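Local coordinates for protein thermostable carboxypeptidase 1 (Pyrococcus furiosus, PDB 1KA2) that removes amino acids one after another from the C-terminus of peptides with broad specificity, as a cobalt-dependent homodimeric metallocarboxypeptidase, at residues R19-I23 against L56-L61; L162-G166 against V293-I297; E152-D157 against L167-D171. All blocks are in the same frame, centred on the assembly; numbering follows the deposited sequence.

Contact 1 (R19-I23 against L56-L61); sequences RIWAI and LSHELL
Ile-20 and Ile-23 of helix 8-36 pack on Ser-57, Leu-60 and Leu-61 of helix 43-61. The two helices form an antiparallel pair, their local axes 9.7 Å apart and 162° between their directions. CD1 of Ile-23 lies 3.5 Å from Leu-60 CD1 and also touches Leu-56 CD1, whose side chain it crosses at about a right angle. The CG2 branch of Ile-23 rests on Ser-57 CB. Ile-20 runs alongside Leu-60 in the opposite direction, with CG1 against Leu-60 CB. Its extended outer bond (chi2 179°) carries CD1 on to the last turn of helix 43-61, 3.7 Å from Leu-61 CA. Leu-61 in turn packs on Ser-93, Ile-94 and Ala-97, so helix 81-99 lies against helix 43-61 beside the contact. The second subunit also packs here: Arg-19 NH2 makes a salt bridge to Glu-59 OE1 of the second subunit, and Leu-56 meets Leu-56 of the second subunit. The contact is thus part of the dimer interface. No direct hydrogen bond joins the segments. One water donates to Ile-20 O at 3.0 Å, but its approach to Ser-57 OG is implausibly short, so that half of the bridge is doubtful.

Contact 2 (L162-G166 against V293-I297); sequences LYEEG and VSLGI
Glu-164 places its carboxylate at the N-terminal end of helix 295-309 and takes two hydrogen bonds there. Gly-296 N donates to Glu-164 OE1 at 2.8 Å, with an N-H...O angle of 148°. This donor comes on the syn side, moderately tilted from the carboxylate plane. Ser-294 OG donates to Glu-164 OE2, also at 2.8 Å, but from above the plane. A bend at chi2 (70°) folds the chain of Glu-164 so that its end reaches both donors.

Ser-294 is the N-cap of helix 295-309. Its OG also accepts a weak, nearly straight bond from Ile-297 N at 3.3 Å. The carboxylate thus grips both the capping hydroxyl and a backbone N-H of the first turn, and its negative charge probably suits the positive end of the helix dipole. This helix carries the metal ligand Glu-299, one turn on from Gly-296. Gly-296 leaves room for Glu-164 OE2; a CB there would stand only 2.7 Å from that oxygen. An alanine in place of Glu-164 would probably leave Gly-296 N without its acceptor and the capping serine with only its weak bond from Ile-297 N to fix its rotation.

A water adds a bridge, donating to Tyr-163 O at 2.9 Å and accepting from Leu-295 N.

The apolar part is one pair, Tyr-163 CB and Leu-295 CD1 at 4.2 Å. Separately, Leu-295 CG packs beside the carbonyl oxygen of Tyr-163. Tyr-419 makes an edge-to-face pair with the Tyr-163 ring and also touches Leu-295. Nearby, Glu-165 OE1 makes a salt bridge to Arg-88.

Contact 3 (E152-D157 against L167-D171); sequences EEEPYD and LRTRD
The N-terminus of helix 169-192, with Arg-168 at its N-cap, is bound by Asp-157 of helix 155-163. Asp-157 OD1 accepts from Thr-169 N at 2.5 Å, with an angle of 159°; the bond is so short that its exact length is doubtful. The same oxygen accepts from Thr-169 OG1 at 2.6 Å, with the hydroxyl well above the carboxylate plane. Thr-169 brings OG1 to it by setting this atom opposite its own carbonyl carbon (chi1 -61°). The other oxygen, Asp-157 OD2, accepts from Glu-154 N at 2.6 Å, on its anti side. One buried carboxylate thus ties Glu-154 to the first residue of helix 169-192. These three donors are likely to favour its charged form. At the N-cap itself, Arg-168 N donates to the anti lone pair of Asp-171 OD2 at 2.8 Å.

Thr-169 is enclosed further. Its CG2 lies 3.1 Å from Glu-154 OE2, and its OG1 lies at the edge of the Tyr-156 ring near the ring plane. The two side chains cross Thr-169 at about right angles.

Charged groups line the more open side. Glu-153 OE2 and Arg-170 NH1 make a long salt bridge of 3.7 Å, with their planes 73° apart. Glu-152 OE2 touches Arg-168 CD at 3.8 Å, while the Arg-168 guanidinium has its salt bridge with Asp-161.

Helix 359-375 holds two further polar ends: Arg-371 makes a salt bridge to Glu-154, and Glu-370 bonds to Tyr-156 OH. Helix 421-440 lies against Leu-167 through Ile-425 and meets Tyr-156 through Pro-421.

Overall arrangement
All three contacts are partly buried, and only contact 3 has exposed residues among those that touch. Contact 2 lies nearest the centre of the chain and close to the metal site. Contact 3 is further out, with charged residues at its border. Contact 1 is the most distant from the chain centre and is part of the dimer interface. Contacts 2 and 3 share helix 155-163, one near each end, and touch where Gly-166 O meets Asp-171 OD2 at 3.8 Å. The centre of contact 1 is about 21 Å from that of contact 2. Contact 1 joins two helix flanks through aliphatic side chains, whereas contacts 2 and 3 each use an acidic side chain to bind the start of a helix.

Contact 1 (R19-I23 against L56-L61)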
ATOM      1  N   ARG A  19      -0.033  12.469 -14.124  1.00 34.82           N
ATOM      2  CA  ARG A  19       0.043  11.039 -14.419  1.00 36.63           C
ATOM      3  C   ARG A  19       1.360  10.481 -13.918  1.00 34.31           C
ATOM      4  O   ARG A  19       1.415   9.433 -13.293  1.00 35.69           O
ATOM      5  CB  ARG A  19      -0.035  10.770 -15.927  1.00 38.46           C
ATOM      6  CG  ARG A  19      -1.403  10.515 -16.456  1.00 45.07           C
ATOM      7  CD  ARG A  19      -1.353  10.014 -17.874  1.00 48.95           C
ATOM      8  NE  ARG A  19      -2.700   9.689 -18.334  1.00 52.12           N
ATOM      9  CZ  ARG A  19      -2.996   9.224 -19.533  1.00 51.53           C
ATOM     10  NH1 ARG A  19      -2.040   9.025 -20.417  1.00 52.33           N
ATOM     11  NH2 ARG A  19      -4.251   8.948 -19.837  1.00 55.20           N
ATOM     12  N   ILE A  20       2.429  11.185 -14.244  1.00 33.18           N
ATOM     13  CA  ILE A  20       3.748  10.768 -13.823  1.00 32.34           C
ATOM     14  C   ILE A  20       3.742  10.781 -12.298  1.00 31.87           C
ATOM     15  O   ILE A  20       4.211   9.839 -11.658  1.00 31.11           O
ATOM     16  CB  ILE A  20       4.836  11.719 -14.364  1.00 30.91           C
ATOM     17  CG1 ILE A  20       4.899  11.615 -15.890  1.00 32.26           C
ATOM     18  CG2 ILE A  20       6.160  11.378 -13.735  1.00 29.68           C
ATOM     19  CD1 ILE A  20       5.955  12.544 -16.541  1.00 28.12           C
ATOM     20  N   TRP A  21       3.194  11.849 -11.718  1.00 30.90           N
ATOM     21  CA  TRP A  21       3.127  11.957 -10.269  1.00 30.00           C
ATOM     22  C   TRP A  21       2.335  10.791  -9.668  1.00 29.85           C
ATOM     23  O   TRP A  21       2.721  10.236  -8.641  1.00 32.24           O
ATOM     24  CB  TRP A  21       2.480  13.287  -9.848  1.00 30.71           C
ATOM     25  CG  TRP A  21       2.267  13.380  -8.356  1.00 27.77           C
ATOM     26  CD1 TRP A  21       3.158  13.825  -7.420  1.00 28.63           C
ATOM     27  CD2 TRP A  21       1.124  12.918  -7.632  1.00 28.35           C
ATOM     28  NE1 TRP A  21       2.643  13.662  -6.154  1.00 28.29           N
ATOM     29  CE2 TRP A  21       1.393  13.105  -6.255  1.00 29.55           C
ATOM     30  CE3 TRP A  21      -0.107  12.357  -8.013  1.00 30.23           C
ATOM     31  CZ2 TRP A  21       0.476  12.753  -5.251  1.00 28.64           C
ATOM     32  CZ3 TRP A  21      -1.026  12.000  -7.009  1.00 31.19           C
ATOM     33  CH2 TRP A  21      -0.722  12.200  -5.646  1.00 29.32           C
ATOM     34  N   ALA A  22       1.232  10.412 -10.304  1.00 28.66           N
ATOM     35  CA  ALA A  22       0.412   9.315  -9.797  1.00 28.05           C
ATOM     36  C   ALA A  22       1.157   7.971  -9.764  1.00 28.46           C
ATOM     37  O   ALA A  22       1.021   7.197  -8.810  1.00 26.60           O
ATOM     38  CB  ALA A  22      -0.861   9.199 -10.631  1.00 27.26           C
ATOM     39  N   ILE A  23       1.923   7.677 -10.811  1.00 28.91           N
ATOM     40  CA  ILE A  23       2.683   6.434 -10.827  1.00 30.68           C
ATOM     41  C   ILE A  23       3.654   6.465  -9.642  1.00 30.97           C
ATOM     42  O   ILE A  23       3.845   5.454  -8.971  1.00 33.35           O
ATOM     43  CB  ILE A  23       3.460   6.268 -12.158  1.00 32.45           C
ATOM     44  CG1 ILE A  23       2.468   6.123 -13.313  1.00 32.91           C
ATOM     45  CG2 ILE A  23       4.359   5.035 -12.108  1.00 30.01           C
ATOM     46  CD1 ILE A  23       3.137   6.010 -14.667  1.00 34.30           C
ATOM     47  N   LEU A  56       7.075   2.391 -17.354  1.00 35.75           N
ATOM     48  CA  LEU A  56       5.968   3.210 -17.817  1.00 37.02           C
ATOM     49  C   LEU A  56       6.268   4.663 -17.499  1.00 36.52           C
ATOM     50  O   LEU A  56       6.100   5.553 -18.338  1.00 37.39           O
ATOM     51  CB  LEU A  56       4.666   2.793 -17.122  1.00 37.58           C
ATOM     52  CG  LEU A  56       3.354   2.932 -17.905  1.00 39.31           C
ATOM     53  CD1 LEU A  56       2.179   2.797 -16.931  1.00 38.74           C
ATOM     54  CD2 LEU A  56       3.299   4.270 -18.630  1.00 38.59           C
ATOM     55  N   SER A  57       6.720   4.886 -16.273  1.00 35.68           N
ATOM     56  CA  SER A  57       7.053   6.219 -15.794  1.00 36.21           C
ATOM     57  C   SER A  57       8.082   6.901 -16.703  1.00 36.78           C
ATOM     58  O   SER A  57       7.866   8.023 -17.169  1.00 36.44           O
ATOM     59  CB  SER A  57       7.590   6.116 -14.367  1.00 34.17           C
ATOM     60  OG  SER A  57       7.508   7.363 -13.717  1.00 37.71           O
ATOM     61  N   HIS A  58       9.196   6.208 -16.940  1.00 36.88           N
ATOM     62  CA  HIS A  58      10.292   6.684 -17.787  1.00 37.19           C
ATOM     63  C   HIS A  58       9.771   7.002 -19.186  1.00 38.06           C
ATOM     64  O   HIS A  58      10.185   7.977 -19.813  1.00 37.20           O
ATOM     65  CB  HIS A  58      11.379   5.595 -17.876  1.00 38.19           C
ATOM     66  CG  HIS A  58      12.535   5.943 -18.771  1.00 38.76           C
ATOM     67  ND1 HIS A  58      13.495   6.873 -18.428  1.00 38.46           N
ATOM     68  CD2 HIS A  58      12.900   5.461 -19.983  1.00 38.99           C
ATOM     69  CE1 HIS A  58      14.403   6.943 -19.385  1.00 36.86           C
ATOM     70  NE2 HIS A  58      14.065   6.096 -20.341  1.00 37.98           N
ATOM     71  N   GLU A  59       8.864   6.161 -19.669  1.00 38.49           N
ATOM     72  CA  GLU A  59       8.278   6.341 -20.985  1.00 40.14           C
ATOM     73  C   GLU A  59       7.481   7.641 -21.051  1.00 40.90           C
ATOM     74  O   GLU A  59       7.578   8.385 -22.025  1.00 40.31           O
ATOM     75  CB  GLU A  59       7.377   5.153 -21.311  1.00 43.00           C
ATOM     76  CG  GLU A  59       6.808   5.169 -22.712  1.00 47.75           C
ATOM     77  CD  GLU A  59       5.973   3.937 -23.013  1.00 50.48           C
ATOM     78  OE1 GLU A  59       6.534   2.813 -22.996  1.00 48.57           O
ATOM     79  OE2 GLU A  59       4.756   4.102 -23.266  1.00 52.92           O
ATOM     80  N   LEU A  60       6.699   7.913 -20.009  1.00 41.54           N
ATOM     81  CA  LEU A  60       5.882   9.126 -19.956  1.00 40.67           C
ATOM     82  C   LEU A  60       6.734  10.393 -19.829  1.00 40.88           C
ATOM     83  O   LEU A  60       6.424  11.430 -20.418  1.00 41.01           O
ATOM     84  CB  LEU A  60       4.900   9.047 -18.776  1.00 39.87           C
ATOM     85  CG  LEU A  60       3.765   8.014 -18.834  1.00 39.74           C
ATOM     86  CD1 LEU A  60       2.960   8.049 -17.539  1.00 38.01           C
ATOM     87  CD2 LEU A  60       2.855   8.309 -20.011  1.00 37.15           C
ATOM     88  N   LEU A  61       7.803  10.314 -19.048  1.00 40.80           N
ATOM     89  CA  LEU A  61       8.674  11.460 -18.861  1.00 40.41           C
ATOM     90  C   LEU A  61       9.368  11.852 -20.161  1.00 41.78           C
ATOM     91  O   LEU A  61       9.635  13.030 -20.400  1.00 41.89           O
ATOM     92  CB  LEU A  61       9.733  11.155 -17.801  1.00 41.47           C
ATOM     93  CG  LEU A  61      10.655  12.312 -17.410  1.00 40.42           C
ATOM     94  CD1 LEU A  61       9.827  13.402 -16.723  1.00 40.47           C
ATOM     95  CD2 LEU A  61      11.751  11.812 -16.481  1.00 39.09           C
TER
HETATM   96  O   HOH W   1       6.932   8.577 -11.677  1.00 36.40           O

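Contact 2 (L162-G166 against V293-I297)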
ATOM      1  N   LEU A 162      24.755  13.343  -9.853  1.00 38.03           N
ATOM      2  CA  LEU A 162      23.635  12.431 -10.036  1.00 39.64           C
ATOM      3  C   LEU A 162      22.857  12.315  -8.730  1.00 39.32           C
ATOM      4  O   LEU A 162      21.632  12.250  -8.737  1.00 42.32           O
ATOM      5  CB  LEU A 162      24.141  11.036 -10.428  1.00 38.76           C
ATOM      6  CG  LEU A 162      23.268  10.125 -11.301  1.00 38.37           C
ATOM      7  CD1 LEU A 162      23.698   8.669 -11.097  1.00 33.06           C
ATOM      8  CD2 LEU A 162      21.804  10.294 -10.952  1.00 39.10           C
ATOM      9  N   TYR A 163      23.576  12.294  -7.614  1.00 37.16           N
ATOM     10  CA  TYR A 163      22.953  12.139  -6.303  1.00 37.21           C
ATOM     11  C   TYR A 163      22.774  13.415  -5.498  1.00 37.42           C
ATOM     12  O   TYR A 163      22.074  13.416  -4.485  1.00 37.51           O
ATOM     13  CB  TYR A 163      23.749  11.132  -5.475  1.00 35.20           C
ATOM     14  CG  TYR A 163      23.852   9.793  -6.151  1.00 36.61           C
ATOM     15  CD1 TYR A 163      25.005   9.423  -6.837  1.00 34.73           C
ATOM     16  CD2 TYR A 163      22.767   8.913  -6.156  1.00 37.62           C
ATOM     17  CE1 TYR A 163      25.080   8.207  -7.517  1.00 36.54           C
ATOM     18  CE2 TYR A 163      22.830   7.693  -6.835  1.00 38.05           C
ATOM     19  CZ  TYR A 163      23.989   7.350  -7.513  1.00 37.20           C
ATOM     20  OH  TYR A 163      24.055   6.151  -8.185  1.00 40.47           O
ATOM     21  N   GLU A 164      23.425  14.488  -5.930  1.00 36.56           N
ATOM     22  CA  GLU A 164      23.316  15.771  -5.251  1.00 37.68           C
ATOM     23  C   GLU A 164      23.481  16.869  -6.309  1.00 40.45           C
ATOM     24  O   GLU A 164      24.601  17.284  -6.644  1.00 38.55           O
ATOM     25  CB  GLU A 164      24.387  15.887  -4.163  1.00 36.86           C
ATOM     26  CG  GLU A 164      24.285  17.141  -3.282  1.00 35.81           C
ATOM     27  CD  GLU A 164      23.089  17.139  -2.331  1.00 36.13           C
ATOM     28  OE1 GLU A 164      22.544  16.050  -2.057  1.00 39.86           O
ATOM     29  OE2 GLU A 164      22.703  18.226  -1.833  1.00 34.23           O
ATOM     30  N   GLU A 165      22.344  17.310  -6.840  1.00 41.19           N
ATOM     31  CA  GLU A 165      22.301  18.330  -7.877  1.00 41.73           C
ATOM     32  C   GLU A 165      23.310  19.450  -7.651  1.00 42.21           C
ATOM     33  O   GLU A 165      23.272  20.145  -6.632  1.00 43.41           O
ATOM     34  CB  GLU A 165      20.889  18.910  -7.960  1.00 42.98           C
ATOM     35  CG  GLU A 165      20.640  19.794  -9.174  1.00 42.42           C
ATOM     36  CD  GLU A 165      19.242  20.392  -9.182  1.00 42.51           C
ATOM     37  OE1 GLU A 165      18.921  21.111 -10.149  1.00 40.76           O
ATOM     38  OE2 GLU A 165      18.467  20.148  -8.224  1.00 42.18           O
ATOM     39  N   GLY A 166      24.228  19.610  -8.599  1.00 41.83           N
ATOM     40  CA  GLY A 166      25.224  20.661  -8.485  1.00 41.26           C
ATOM     41  C   GLY A 166      26.465  20.345  -7.665  1.00 42.34           C
ATOM     42  O   GLY A 166      27.374  21.181  -7.569  1.00 42.83           O
ATOM     43  N   VAL A 293      14.553  18.889  -1.795  1.00 31.07           N
ATOM     44  CA  VAL A 293      15.388  19.070  -2.969  1.00 29.24           C
ATOM     45  C   VAL A 293      16.515  18.056  -3.232  1.00 28.87           C
ATOM     46  O   VAL A 293      16.861  17.827  -4.377  1.00 28.72           O
ATOM     47  CB  VAL A 293      15.952  20.538  -3.021  1.00 30.40           C
ATOM     48  CG1 VAL A 293      17.150  20.711  -2.041  1.00 25.78           C
ATOM     49  CG2 VAL A 293      16.325  20.873  -4.457  1.00 30.54           C
ATOM     50  N   SER A 294      17.079  17.444  -2.198  1.00 29.65           N
ATOM     51  CA  SER A 294      18.164  16.495  -2.421  1.00 30.07           C
ATOM     52  C   SER A 294      18.487  15.655  -1.210  1.00 29.08           C
ATOM     53  O   SER A 294      18.019  15.929  -0.114  1.00 29.56           O
ATOM     54  CB  SER A 294      19.442  17.236  -2.824  1.00 30.10           C
ATOM     55  OG  SER A 294      19.905  17.985  -1.721  1.00 30.52           O
ATOM     56  N   LEU A 295      19.326  14.644  -1.417  1.00 30.18           N
ATOM     57  CA  LEU A 295      19.760  13.775  -0.322  1.00 31.11           C
ATOM     58  C   LEU A 295      20.483  14.551   0.757  1.00 29.75           C
ATOM     59  O   LEU A 295      20.325  14.265   1.942  1.00 29.17           O
ATOM     60  CB  LEU A 295      20.716  12.692  -0.824  1.00 32.62           C
ATOM     61  CG  LEU A 295      20.195  11.610  -1.760  1.00 37.02           C
ATOM     62  CD1 LEU A 295      21.327  10.596  -2.075  1.00 38.23           C
ATOM     63  CD2 LEU A 295      19.004  10.937  -1.070  1.00 36.90           C
ATOM     64  N   GLY A 296      21.308  15.511   0.346  1.00 29.70           N
ATOM     65  CA  GLY A 296      22.058  16.284   1.325  1.00 28.97           C
ATOM     66  C   GLY A 296      21.226  17.207   2.199  1.00 27.17           C
ATOM     67  O   GLY A 296      21.415  17.278   3.408  1.00 27.02           O
ATOM     68  N   ILE A 297      20.293  17.923   1.595  1.00 28.96           N
ATOM     69  CA  ILE A 297      19.438  18.809   2.386  1.00 30.32           C
ATOM     70  C   ILE A 297      18.548  17.930   3.273  1.00 31.31           C
ATOM     71  O   ILE A 297      18.257  18.283   4.416  1.00 32.68           O
ATOM     72  CB  ILE A 297      18.552  19.717   1.489  1.00 30.88           C
ATOM     73  CG1 ILE A 297      19.448  20.522   0.541  1.00 31.76           C
ATOM     74  CG2 ILE A 297      17.715  20.670   2.360  1.00 31.57           C
ATOM     75  CD1 ILE A 297      20.450  21.405   1.250  1.00 28.31           C
TER
HETATM   76  O   HOH W   2      19.321  14.192  -4.603  1.00 39.42           O

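Contact 3 (E152-D157 against L167-D171)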
ATOM      1  N   GLU A 152      32.614  18.473 -16.515  1.00 56.58           N
ATOM      2  CA  GLU A 152      33.664  19.422 -16.871  1.00 59.80           C
ATOM      3  C   GLU A 152      35.049  18.971 -16.414  1.00 59.66           C
ATOM      4  O   GLU A 152      35.903  18.634 -17.232  1.00 61.10           O
ATOM      5  CB  GLU A 152      33.345  20.818 -16.304  1.00 63.10           C
ATOM      6  CG  GLU A 152      33.857  21.098 -14.893  1.00 67.59           C
ATOM      7  CD  GLU A 152      32.809  21.705 -13.975  1.00 70.91           C
ATOM      8  OE1 GLU A 152      31.677  21.980 -14.438  1.00 71.79           O
ATOM      9  OE2 GLU A 152      33.125  21.908 -12.778  1.00 72.12           O
ATOM     10  N   GLU A 153      35.253  18.933 -15.103  1.00 59.53           N
ATOM     11  CA  GLU A 153      36.538  18.563 -14.519  1.00 58.37           C
ATOM     12  C   GLU A 153      36.816  17.066 -14.477  1.00 57.17           C
ATOM     13  O   GLU A 153      37.576  16.539 -15.293  1.00 57.64           O
ATOM     14  CB  GLU A 153      36.640  19.156 -13.110  1.00 60.23           C
ATOM     15  CG  GLU A 153      38.023  19.073 -12.471  1.00 63.63           C
ATOM     16  CD  GLU A 153      39.041  19.991 -13.138  1.00 64.57           C
ATOM     17  OE1 GLU A 153      38.652  20.770 -14.039  1.00 65.37           O
ATOM     18  OE2 GLU A 153      40.232  19.935 -12.753  1.00 65.40           O
ATOM     19  N   GLU A 154      36.187  16.384 -13.526  1.00 55.20           N
ATOM     20  CA  GLU A 154      36.362  14.940 -13.342  1.00 52.47           C
ATOM     21  C   GLU A 154      35.120  14.121 -13.659  1.00 50.95           C
ATOM     22  O   GLU A 154      33.996  14.619 -13.593  1.00 51.30           O
ATOM     23  CB  GLU A 154      36.723  14.614 -11.900  1.00 52.87           C
ATOM     24  CG  GLU A 154      37.980  15.218 -11.379  1.00 53.26           C
ATOM     25  CD  GLU A 154      38.069  15.052  -9.883  1.00 52.01           C
ATOM     26  OE1 GLU A 154      37.870  13.917  -9.408  1.00 53.56           O
ATOM     27  OE2 GLU A 154      38.332  16.050  -9.183  1.00 52.77           O
ATOM     28  N   PRO A 155      35.316  12.836 -13.990  1.00 48.71           N
ATOM     29  CA  PRO A 155      34.206  11.936 -14.305  1.00 46.94           C
ATOM     30  C   PRO A 155      33.378  11.740 -13.032  1.00 44.58           C
ATOM     31  O   PRO A 155      32.168  11.560 -13.086  1.00 42.32           O
ATOM     32  CB  PRO A 155      34.912  10.647 -14.723  1.00 47.50           C
ATOM     33  CG  PRO A 155      36.224  11.131 -15.263  1.00 47.99           C
ATOM     34  CD  PRO A 155      36.610  12.190 -14.272  1.00 48.42           C
ATOM     35  N   TYR A 156      34.053  11.793 -11.887  1.00 42.93           N
ATOM     36  CA  TYR A 156      33.387  11.609 -10.609  1.00 42.55           C
ATOM     37  C   TYR A 156      32.421  12.747 -10.290  1.00 42.60           C
ATOM     38  O   TYR A 156      31.574  12.607  -9.408  1.00 43.07           O
ATOM     39  CB  TYR A 156      34.414  11.462  -9.488  1.00 40.86           C
ATOM     40  CG  TYR A 156      33.818  11.006  -8.175  1.00 40.86           C
ATOM     41  CD1 TYR A 156      33.891  11.811  -7.038  1.00 37.58           C
ATOM     42  CD2 TYR A 156      33.168   9.770  -8.072  1.00 40.14           C
ATOM     43  CE1 TYR A 156      33.333  11.401  -5.825  1.00 41.04           C
ATOM     44  CE2 TYR A 156      32.603   9.350  -6.863  1.00 39.90           C
ATOM     45  CZ  TYR A 156      32.692  10.172  -5.745  1.00 39.54           C
ATOM     46  OH  TYR A 156      32.155   9.762  -4.550  1.00 37.25           O
ATOM     47  N   ASP A 157      32.540  13.862 -11.004  1.00 41.63           N
ATOM     48  CA  ASP A 157      31.639  14.990 -10.787  1.00 42.30           C
ATOM     49  C   ASP A 157      30.255  14.602 -11.280  1.00 41.92           C
ATOM     50  O   ASP A 157      29.250  15.019 -10.713  1.00 42.37           O
ATOM     51  CB  ASP A 157      32.080  16.236 -11.564  1.00 43.70           C
ATOM     52  CG  ASP A 157      33.408  16.785 -11.101  1.00 44.29           C
ATOM     53  OD1 ASP A 157      33.626  16.903  -9.881  1.00 47.32           O
ATOM     54  OD2 ASP A 157      34.233  17.114 -11.969  1.00 46.24           O
ATOM     55  N   LEU A 167      26.521  19.158  -7.066  1.00 40.94           N
ATOM     56  CA  LEU A 167      27.685  18.787  -6.268  1.00 40.81           C
ATOM     57  C   LEU A 167      28.854  18.471  -7.214  1.00 40.16           C
ATOM     58  O   LEU A 167      28.666  17.860  -8.272  1.00 38.12           O
ATOM     59  CB  LEU A 167      27.360  17.577  -5.381  1.00 40.75           C
ATOM     60  CG  LEU A 167      28.349  17.303  -4.243  1.00 42.25           C
ATOM     61  CD1 LEU A 167      28.373  18.497  -3.292  1.00 39.65           C
ATOM     62  CD2 LEU A 167      27.946  16.042  -3.488  1.00 41.68           C
ATOM     63  N   ARG A 168      30.052  18.912  -6.843  1.00 39.67           N
ATOM     64  CA  ARG A 168      31.239  18.685  -7.668  1.00 40.72           C
ATOM     65  C   ARG A 168      32.292  18.005  -6.817  1.00 39.03           C
ATOM     66  O   ARG A 168      32.225  18.063  -5.595  1.00 39.02           O
ATOM     67  CB  ARG A 168      31.808  20.014  -8.196  1.00 41.77           C
ATOM     68  CG  ARG A 168      30.929  20.799  -9.168  1.00 42.61           C
ATOM     69  CD  ARG A 168      30.749  20.069 -10.484  1.00 45.82           C
ATOM     70  NE  ARG A 168      29.447  19.416 -10.562  1.00 49.95           N
ATOM     71  CZ  ARG A 168      28.407  19.883 -11.245  1.00 50.58           C
ATOM     72  NH1 ARG A 168      28.508  21.013 -11.929  1.00 49.97           N
ATOM     73  NH2 ARG A 168      27.254  19.224 -11.230  1.00 50.67           N
ATOM     74  N   THR A 169      33.261  17.363  -7.463  1.00 38.50           N
ATOM     75  CA  THR A 169      34.319  16.690  -6.726  1.00 38.53           C
ATOM     76  C   THR A 169      35.069  17.716  -5.876  1.00 40.19           C
ATOM     77  O   THR A 169      35.398  17.451  -4.719  1.00 40.95           O
ATOM     78  CB  THR A 169      35.314  15.975  -7.680  1.00 37.79           C
ATOM     79  OG1 THR A 169      34.618  14.985  -8.450  1.00 36.61           O
ATOM     80  CG2 THR A 169      36.427  15.286  -6.882  1.00 36.94           C
ATOM     81  N   ARG A 170      35.315  18.895  -6.450  1.00 42.79           N
ATOM     82  CA  ARG A 170      36.026  19.970  -5.757  1.00 43.35           C
ATOM     83  C   ARG A 170      35.298  20.327  -4.470  1.00 40.90           C
ATOM     84  O   ARG A 170      35.925  20.601  -3.457  1.00 39.61           O
ATOM     85  CB  ARG A 170      36.140  21.208  -6.661  1.00 48.08           C
ATOM     86  CG  ARG A 170      36.554  20.890  -8.100  1.00 52.99           C
ATOM     87  CD  ARG A 170      36.771  22.157  -8.931  1.00 57.57           C
ATOM     88  NE  ARG A 170      38.014  22.846  -8.582  1.00 61.34           N
ATOM     89  CZ  ARG A 170      39.234  22.370  -8.830  1.00 63.13           C
ATOM     90  NH1 ARG A 170      39.383  21.199  -9.434  1.00 64.19           N
ATOM     91  NH2 ARG A 170      40.308  23.065  -8.473  1.00 64.04           N
ATOM     92  N   ASP A 171      33.967  20.323  -4.511  1.00 41.56           N
ATOM     93  CA  ASP A 171      33.176  20.613  -3.319  1.00 42.62           C
ATOM     94  C   ASP A 171      33.537  19.607  -2.218  1.00 41.95           C
ATOM     95  O   ASP A 171      33.938  19.979  -1.112  1.00 41.54           O
ATOM     96  CB  ASP A 171      31.676  20.487  -3.617  1.00 44.36           C
ATOM     97  CG  ASP A 171      31.137  21.626  -4.468  1.00 44.77           C
ATOM     98  OD1 ASP A 171      31.190  22.788  -4.025  1.00 47.91           O
ATOM     99  OD2 ASP A 171      30.646  21.358  -5.579  1.00 46.86           O
TER